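Local atomic coordinates of serine-pyruvate aminotransferase (AgxT) (Sulfolobus solfataricus, PDB entry 3ZRP), a protein that probably transfers the amino group of serine to pyruvate, and of alanine to glyoxylate, using pyridoxal 5'-phosphate as cofactor. Residues E121-S126 against N151-Y156; S276-G281 against F336-M341. All coordinates share one frame; numbering follows the deposited sequence.

Overall arrangement
Interaction 1 and interaction 2 lie in different parts of the chain, with centres about 34 Å apart and nearest atoms about 23 Å apart, and they share no helix or strand. Interaction 1 joins helix 116-125 to helix 146-153 and the residues after it, both flanking the seven-stranded sheet of the cofactor-binding domain; it is partly buried, with aliphatic groups beneath and an arginine, a tyrosine ring and a water between the backbones toward the surface. Interaction 2 is fully buried and sets helix 264-284 against the middle strand of the small three-stranded sheet and the residue just after it. Its touching surfaces are almost wholly aliphatic, and the histidine nitrogens find their partners outside the two segments, one of them weakly.

Interaction 1 (E121-S126 against N151-Y156); sequences EEVRKS and NKIRKY
On the seven-stranded sheet of the aminotransferase fold, helix 116-125 and the chain of helix 146-153 running on to Tyr156 meet side by side, where Val123 and Arg124 face Ile153 and Tyr156. Below, nearer the sheet, Val123 CG2 touches Ile153 CG2 at 3.6 Å and Tyr156 CB at 3.7 Å. Val123 also rests on Leu81 and Val157, so the aliphatic layer continues onto the strands. Above it Arg124 lies across the Tyr156 ring: CG makes a CH-pi contact 3.7 Å from the ring centroid, only 9° off the normal. A bend at chi3 (89°) turns the guanidinium over the Tyr156 hydroxyl, with its plane 19° from that of the ring and OH 3.4 Å from Arg124 CZ. The guanidinium covers the hydroxyl without a hydrogen bond across the segments; Arg124 NH1 instead forms a salt bridge with Glu120. Lys155 CG covers the opposite ring face. Water 1 lies between the backbones, 2.9 Å from Val123 O; its link to Tyr156 O is unusually short, so how its protons are shared is doubtful. Aliphatic groups against the sheet and an arginine chain laid over a tyrosine ring farther out suit neighbouring helices on one face of an alpha/beta domain, here that of a class-V, PLP-dependent aminotransferase.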
loop_
_atom_site.group_PDB
_atom_site.type_symbol
_atom_site.label_atom_id
_atom_site.label_comp_id
_atom_site.label_asym_id
_atom_site.label_seq_id
_atom_site.Cartn_x
_atom_site.Cartn_y
_atom_site.Cartn_z
ATOM N N GLU A 121 -4.497 9.426 -36.124
ATOM C CA GLU A 121 -4.936 10.724 -36.630
ATOM C C GLU A 121 -4.633 11.845 -35.623
ATOM O O GLU A 121 -4.161 12.942 -35.993
ATOM C CB GLU A 121 -6.438 10.688 -36.934
ATOM C CG GLU A 121 -6.986 11.945 -37.591
ATOM C CD GLU A 121 -8.509 11.998 -37.629
ATOM O OE1 GLU A 121 -9.183 11.019 -37.233
ATOM O OE2 GLU A 121 -9.045 13.041 -38.053
ATOM N N GLU A 122 -4.898 11.563 -34.351
ATOM C CA GLU A 122 -4.714 12.555 -33.300
ATOM C C GLU A 122 -3.243 12.847 -33.055
ATOM O O GLU A 122 -2.844 14.028 -32.988
ATOM C CB GLU A 122 -5.434 12.132 -32.006
ATOM C CG GLU A 122 -5.335 13.153 -30.871
ATOM C CD GLU A 122 -5.927 14.517 -31.246
ATOM O OE1 GLU A 122 -6.898 14.580 -32.028
ATOM O OE2 GLU A 122 -5.424 15.537 -30.745
ATOM N N VAL A 123 -2.425 11.803 -32.952
ATOM C CA VAL A 123 -1.009 12.014 -32.624
ATOM C C VAL A 123 -0.228 12.590 -33.814
ATOM O O VAL A 123 0.875 13.094 -33.631
ATOM C CB VAL A 123 -0.292 10.735 -32.071
ATOM C CG1 VAL A 123 -1.035 10.210 -30.834
ATOM C CG2 VAL A 123 -0.122 9.644 -33.171
ATOM N N ARG A 124 -0.802 12.496 -35.018
ATOM C CA ARG A 124 -0.174 13.074 -36.223
ATOM C C ARG A 124 -0.503 14.545 -36.358
ATOM O O ARG A 124 0.312 15.320 -36.866
ATOM C CB ARG A 124 -0.587 12.332 -37.482
ATOM C CG ARG A 124 0.145 11.030 -37.645
ATOM C CD ARG A 124 -0.336 10.262 -38.824
ATOM N NE ARG A 124 0.414 10.619 -40.027
ATOM C CZ ARG A 124 0.615 9.802 -41.058
ATOM N NH1 ARG A 124 0.143 8.554 -41.035
ATOM N NH2 ARG A 124 1.307 10.233 -42.106
ATOM N N LYS A 125 -1.688 14.921 -35.886
ATOM C CA LYS A 125 -2.152 16.301 -35.927
ATOM C C LYS A 125 -1.465 17.174 -34.867
ATOM O O LYS A 125 -1.085 18.321 -35.142
ATOM C CB LYS A 125 -3.675 16.306 -35.773
ATOM C CG LYS A 125 -4.300 17.666 -35.565
ATOM C CD LYS A 125 -5.818 17.565 -35.466
ATOM C CE LYS A 125 -6.381 18.842 -34.840
ATOM N NZ LYS A 125 -7.848 18.985 -35.075
ATOM N N SER A 126 -1.328 16.634 -33.656
ATOM C CA SER A 126 -0.799 17.360 -32.499
ATOM C C SER A 126 0.336 16.588 -31.843
ATOM O O SER A 126 0.399 15.351 -31.913
ATOM C CB SER A 126 -1.899 17.616 -31.453
ATOM O OG SER A 126 -2.953 18.378 -32.014
ATOM N N ASN A 151 1.848 0.259 -33.051
ATOM C CA ASN A 151 2.448 0.177 -34.386
ATOM C C ASN A 151 2.234 1.475 -35.159
ATOM O O ASN A 151 3.149 1.961 -35.826
ATOM C CB ASN A 151 1.904 -1.030 -35.173
ATOM C CG ASN A 151 2.452 -1.112 -36.606
ATOM O OD1 ASN A 151 3.542 -1.637 -36.843
ATOM N ND2 ASN A 151 1.676 -0.612 -37.565
ATOM N N LYS A 152 1.034 2.041 -35.047
ATOM C CA LYS A 152 0.698 3.270 -35.744
ATOM C C LYS A 152 1.323 4.505 -35.104
ATOM O O LYS A 152 1.794 5.392 -35.815
ATOM C CB LYS A 152 -0.816 3.442 -35.857
ATOM C CG LYS A 152 -1.483 2.424 -36.808
ATOM C CD LYS A 152 -2.917 2.828 -37.107
ATOM C CE LYS A 152 -3.621 1.806 -38.005
ATOM N NZ LYS A 152 -2.939 1.696 -39.327
ATOM N N ILE A 153 1.340 4.564 -33.769
ATOM C CA ILE A 153 1.697 5.822 -33.089
ATOM C C ILE A 153 3.117 5.945 -32.588
ATOM O O ILE A 153 3.545 7.062 -32.279
ATOM C CB ILE A 153 0.711 6.168 -31.935
ATOM C CG1 ILE A 153 0.932 5.249 -30.721
ATOM C CG2 ILE A 153 -0.727 6.136 -32.453
ATOM C CD1 ILE A 153 0.049 5.598 -29.511
ATOM N N ARG A 154 3.860 4.830 -32.525
ATOM C CA ARG A 154 5.168 4.822 -31.867
ATOM C C ARG A 154 6.070 5.983 -32.312
ATOM O O ARG A 154 6.733 6.621 -31.491
ATOM C CB ARG A 154 5.871 3.481 -32.073
ATOM C CG ARG A 154 7.252 3.324 -31.405
ATOM C CD ARG A 154 7.190 3.357 -29.878
ATOM N NE ARG A 154 7.189 4.715 -29.322
ATOM C CZ ARG A 154 7.281 4.998 -28.021
ATOM N NH1 ARG A 154 7.382 4.026 -27.138
ATOM N NH2 ARG A 154 7.293 6.251 -27.601
ATOM N N LYS A 155 6.092 6.254 -33.618
ATOM C CA LYS A 155 7.040 7.240 -34.163
ATOM C C LYS A 155 6.612 8.691 -33.919
ATOM O O LYS A 155 7.388 9.608 -34.122
ATOM C CB LYS A 155 7.322 6.951 -35.657
ATOM C CG LYS A 155 6.414 7.651 -36.652
ATOM C CD LYS A 155 6.606 7.096 -38.069
ATOM C CE LYS A 155 5.582 5.997 -38.350
ATOM N NZ LYS A 155 6.206 4.708 -38.748
ATOM N N TYR A 156 5.373 8.900 -33.455
ATOM C CA TYR A 156 4.841 10.254 -33.255
ATOM C C TYR A 156 4.871 10.790 -31.831
ATOM O O TYR A 156 4.583 11.979 -31.610
ATOM C CB TYR A 156 3.417 10.353 -33.823
ATOM C CG TYR A 156 3.394 10.026 -35.298
ATOM C CD1 TYR A 156 3.937 10.916 -36.240
ATOM C CD2 TYR A 156 2.886 8.811 -35.747
ATOM C CE1 TYR A 156 3.955 10.604 -37.605
ATOM C CE2 TYR A 156 2.901 8.483 -37.110
ATOM C CZ TYR A 156 3.443 9.383 -38.034
ATOM O OH TYR A 156 3.427 9.061 -39.370
HETATM O O HOH W 1 2.469 13.179 -31.249
#

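Interaction 2 (S276-G281 against F336-M341); sequences SAIRAG and FRIGHM
Ile278 projects from helix 264-284 and meets Ile338 of strand 335-339 and His340 just after it, with its two branches parting between them. The apolar contacts carry the interface. Ile278 CG2 touches Ile338 CD1 at 3.8 Å, the two isoleucines lying alongside with their chains running opposite ways. The longer branch reaches His340: Ile278 CD1 is 3.8 Å from His340 CB and 4.0 Å from both CG and CD2 of the same residue, approaching the imidazole obliquely. In Ile278, CG1 stands anti to the carbonyl carbon (chi1 -73°) and the chain is extended at chi2, which carries CD1 forward to the histidine while CG2 is left for the isoleucine.

No hydrogen bond joins the two segments; the His340 nitrogens bond to other neighbours. His340 NE2 is hydrogen-bonded to Thr302 OG1 and ND1 weakly to Asn299 O, so the imidazole is tied at both nitrogens while its CB, CG and CD2 meet the isoleucine. Arg279 bends its guanidinium to this side, but NH1 remains 5.3 Å from His340 NE2, and the arginine packs instead on Ile289, Tyr297 and Asn299.

The bound PLP lies about 13 Å from the His340 side chain, so this contact belongs to the small domain's interior and not to the cofactor pocket. Strand 335-339 runs between 301-305 and 326-327 in an antiparallel sheet. Helix 346-363 completes the apolar layer, with Ala349 and Ile353 against Ile278 and Ile356 against Ile338, while helix 372-381 packs on Ala277 and Ala280 of helix 264-284.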
loop_
_atom_site.group_PDB
_atom_site.type_symbol
_atom_site.label_atom_id
_atom_site.label_comp_id
_atom_site.label_asym_id
_atom_site.label_seq_id
_atom_site.Cartn_x
_atom_site.Cartn_y
_atom_site.Cartn_z
ATOM N N SER A 276 -13.736 -17.964 -24.042
ATOM C CA SER A 276 -14.506 -18.360 -25.221
ATOM C C SER A 276 -15.631 -19.320 -24.829
ATOM O O SER A 276 -16.748 -19.225 -25.350
ATOM C CB SER A 276 -13.608 -19.022 -26.274
ATOM O OG SER A 276 -12.612 -18.157 -26.767
ATOM N N ALA A 277 -15.340 -20.236 -23.898
ATOM C CA ALA A 277 -16.343 -21.199 -23.410
ATOM C C ALA A 277 -17.490 -20.507 -22.706
ATOM O O ALA A 277 -18.647 -20.828 -22.974
ATOM C CB ALA A 277 -15.722 -22.296 -22.484
ATOM N N ILE A 278 -17.182 -19.553 -21.816
ATOM C CA ILE A 278 -18.221 -18.807 -21.096
ATOM C C ILE A 278 -19.058 -17.996 -22.084
ATOM O O ILE A 278 -20.288 -17.958 -21.979
ATOM C CB ILE A 278 -17.625 -17.862 -19.971
ATOM C CG1 ILE A 278 -17.147 -18.695 -18.771
ATOM C CG2 ILE A 278 -18.653 -16.811 -19.503
ATOM C CD1 ILE A 278 -16.176 -17.979 -17.834
ATOM N N ARG A 279 -18.389 -17.346 -23.037
ATOM C CA ARG A 279 -19.089 -16.536 -24.048
ATOM C C ARG A 279 -20.043 -17.391 -24.893
ATOM O O ARG A 279 -21.187 -16.985 -25.131
ATOM C CB ARG A 279 -18.091 -15.792 -24.943
ATOM C CG ARG A 279 -17.478 -14.569 -24.243
ATOM C CD ARG A 279 -16.849 -13.603 -25.234
ATOM N NE ARG A 279 -15.724 -14.236 -25.906
ATOM C CZ ARG A 279 -14.472 -14.186 -25.489
ATOM N NH1 ARG A 279 -14.151 -13.486 -24.379
ATOM N NH2 ARG A 279 -13.545 -14.826 -26.201
ATOM N N ALA A 280 -19.560 -18.561 -25.313
ATOM C CA ALA A 280 -20.370 -19.552 -26.037
ATOM C C ALA A 280 -21.625 -19.884 -25.258
ATOM O O ALA A 280 -22.733 -19.916 -25.823
ATOM C CB ALA A 280 -19.554 -20.816 -26.313
ATOM N N GLY A 281 -21.464 -20.100 -23.952
ATOM C CA GLY A 281 -22.592 -20.372 -23.082
ATOM C C GLY A 281 -23.572 -19.223 -22.963
ATOM O O GLY A 281 -24.782 -19.444 -22.891
ATOM N N PHE A 336 -24.426 -7.184 -15.442
ATOM C CA PHE A 336 -23.476 -7.616 -14.419
ATOM C C PHE A 336 -22.226 -8.114 -15.126
ATOM O O PHE A 336 -22.226 -8.316 -16.332
ATOM C CB PHE A 336 -24.086 -8.676 -13.459
ATOM C CG PHE A 336 -24.317 -10.026 -14.092
ATOM C CD1 PHE A 336 -25.481 -10.285 -14.811
ATOM C CD2 PHE A 336 -23.368 -11.041 -13.974
ATOM C CE1 PHE A 336 -25.706 -11.529 -15.413
ATOM C CE2 PHE A 336 -23.579 -12.296 -14.574
ATOM C CZ PHE A 336 -24.758 -12.537 -15.294
ATOM N N ARG A 337 -21.144 -8.298 -14.386
ATOM C CA ARG A 337 -19.898 -8.741 -14.983
ATOM C C ARG A 337 -19.431 -10.072 -14.441
ATOM O O ARG A 337 -19.560 -10.359 -13.246
ATOM C CB ARG A 337 -18.805 -7.708 -14.746
ATOM C CG ARG A 337 -18.997 -6.426 -15.547
ATOM C CD ARG A 337 -17.909 -5.418 -15.161
ATOM N NE ARG A 337 -18.136 -4.895 -13.815
ATOM C CZ ARG A 337 -17.239 -4.223 -13.094
ATOM N NH1 ARG A 337 -16.023 -3.987 -13.572
ATOM N NH2 ARG A 337 -17.557 -3.751 -11.887
ATOM N N ILE A 338 -18.845 -10.866 -15.331
ATOM C CA ILE A 338 -18.174 -12.088 -14.951
ATOM C C ILE A 338 -16.677 -11.851 -15.017
ATOM O O ILE A 338 -16.148 -11.499 -16.059
ATOM C CB ILE A 338 -18.547 -13.281 -15.890
ATOM C CG1 ILE A 338 -20.066 -13.435 -16.030
ATOM C CG2 ILE A 338 -17.927 -14.586 -15.373
ATOM C CD1 ILE A 338 -20.466 -14.420 -17.155
ATOM N N GLY A 339 -15.992 -12.052 -13.898
ATOM C CA GLY A 339 -14.553 -12.029 -13.875
ATOM C C GLY A 339 -14.049 -13.434 -14.029
ATOM O O GLY A 339 -14.435 -14.307 -13.245
ATOM N N HIS A 340 -13.213 -13.672 -15.040
ATOM C CA HIS A 340 -12.673 -14.993 -15.317
ATOM C C HIS A 340 -11.194 -14.832 -15.559
ATOM O O HIS A 340 -10.741 -14.731 -16.679
ATOM C CB HIS A 340 -13.393 -15.702 -16.500
ATOM C CG HIS A 340 -13.752 -14.788 -17.649
ATOM N ND1 HIS A 340 -12.832 -14.382 -18.597
ATOM C CD2 HIS A 340 -14.927 -14.224 -18.006
ATOM C CE1 HIS A 340 -13.434 -13.598 -19.479
ATOM N NE2 HIS A 340 -14.701 -13.480 -19.142
ATOM N N MET A 341 -10.429 -14.807 -14.467
ATOM C CA MET A 341 -9.024 -14.463 -14.529
ATOM C C MET A 341 -8.237 -15.025 -13.348
ATOM O O MET A 341 -8.785 -15.273 -12.279
ATOM C CB MET A 341 -8.829 -12.939 -14.609
ATOM C CG MET A 341 -9.181 -12.219 -13.280
ATOM S SD MET A 341 -8.976 -10.424 -13.360
ATOM C CE MET A 341 -10.656 -9.919 -13.756
#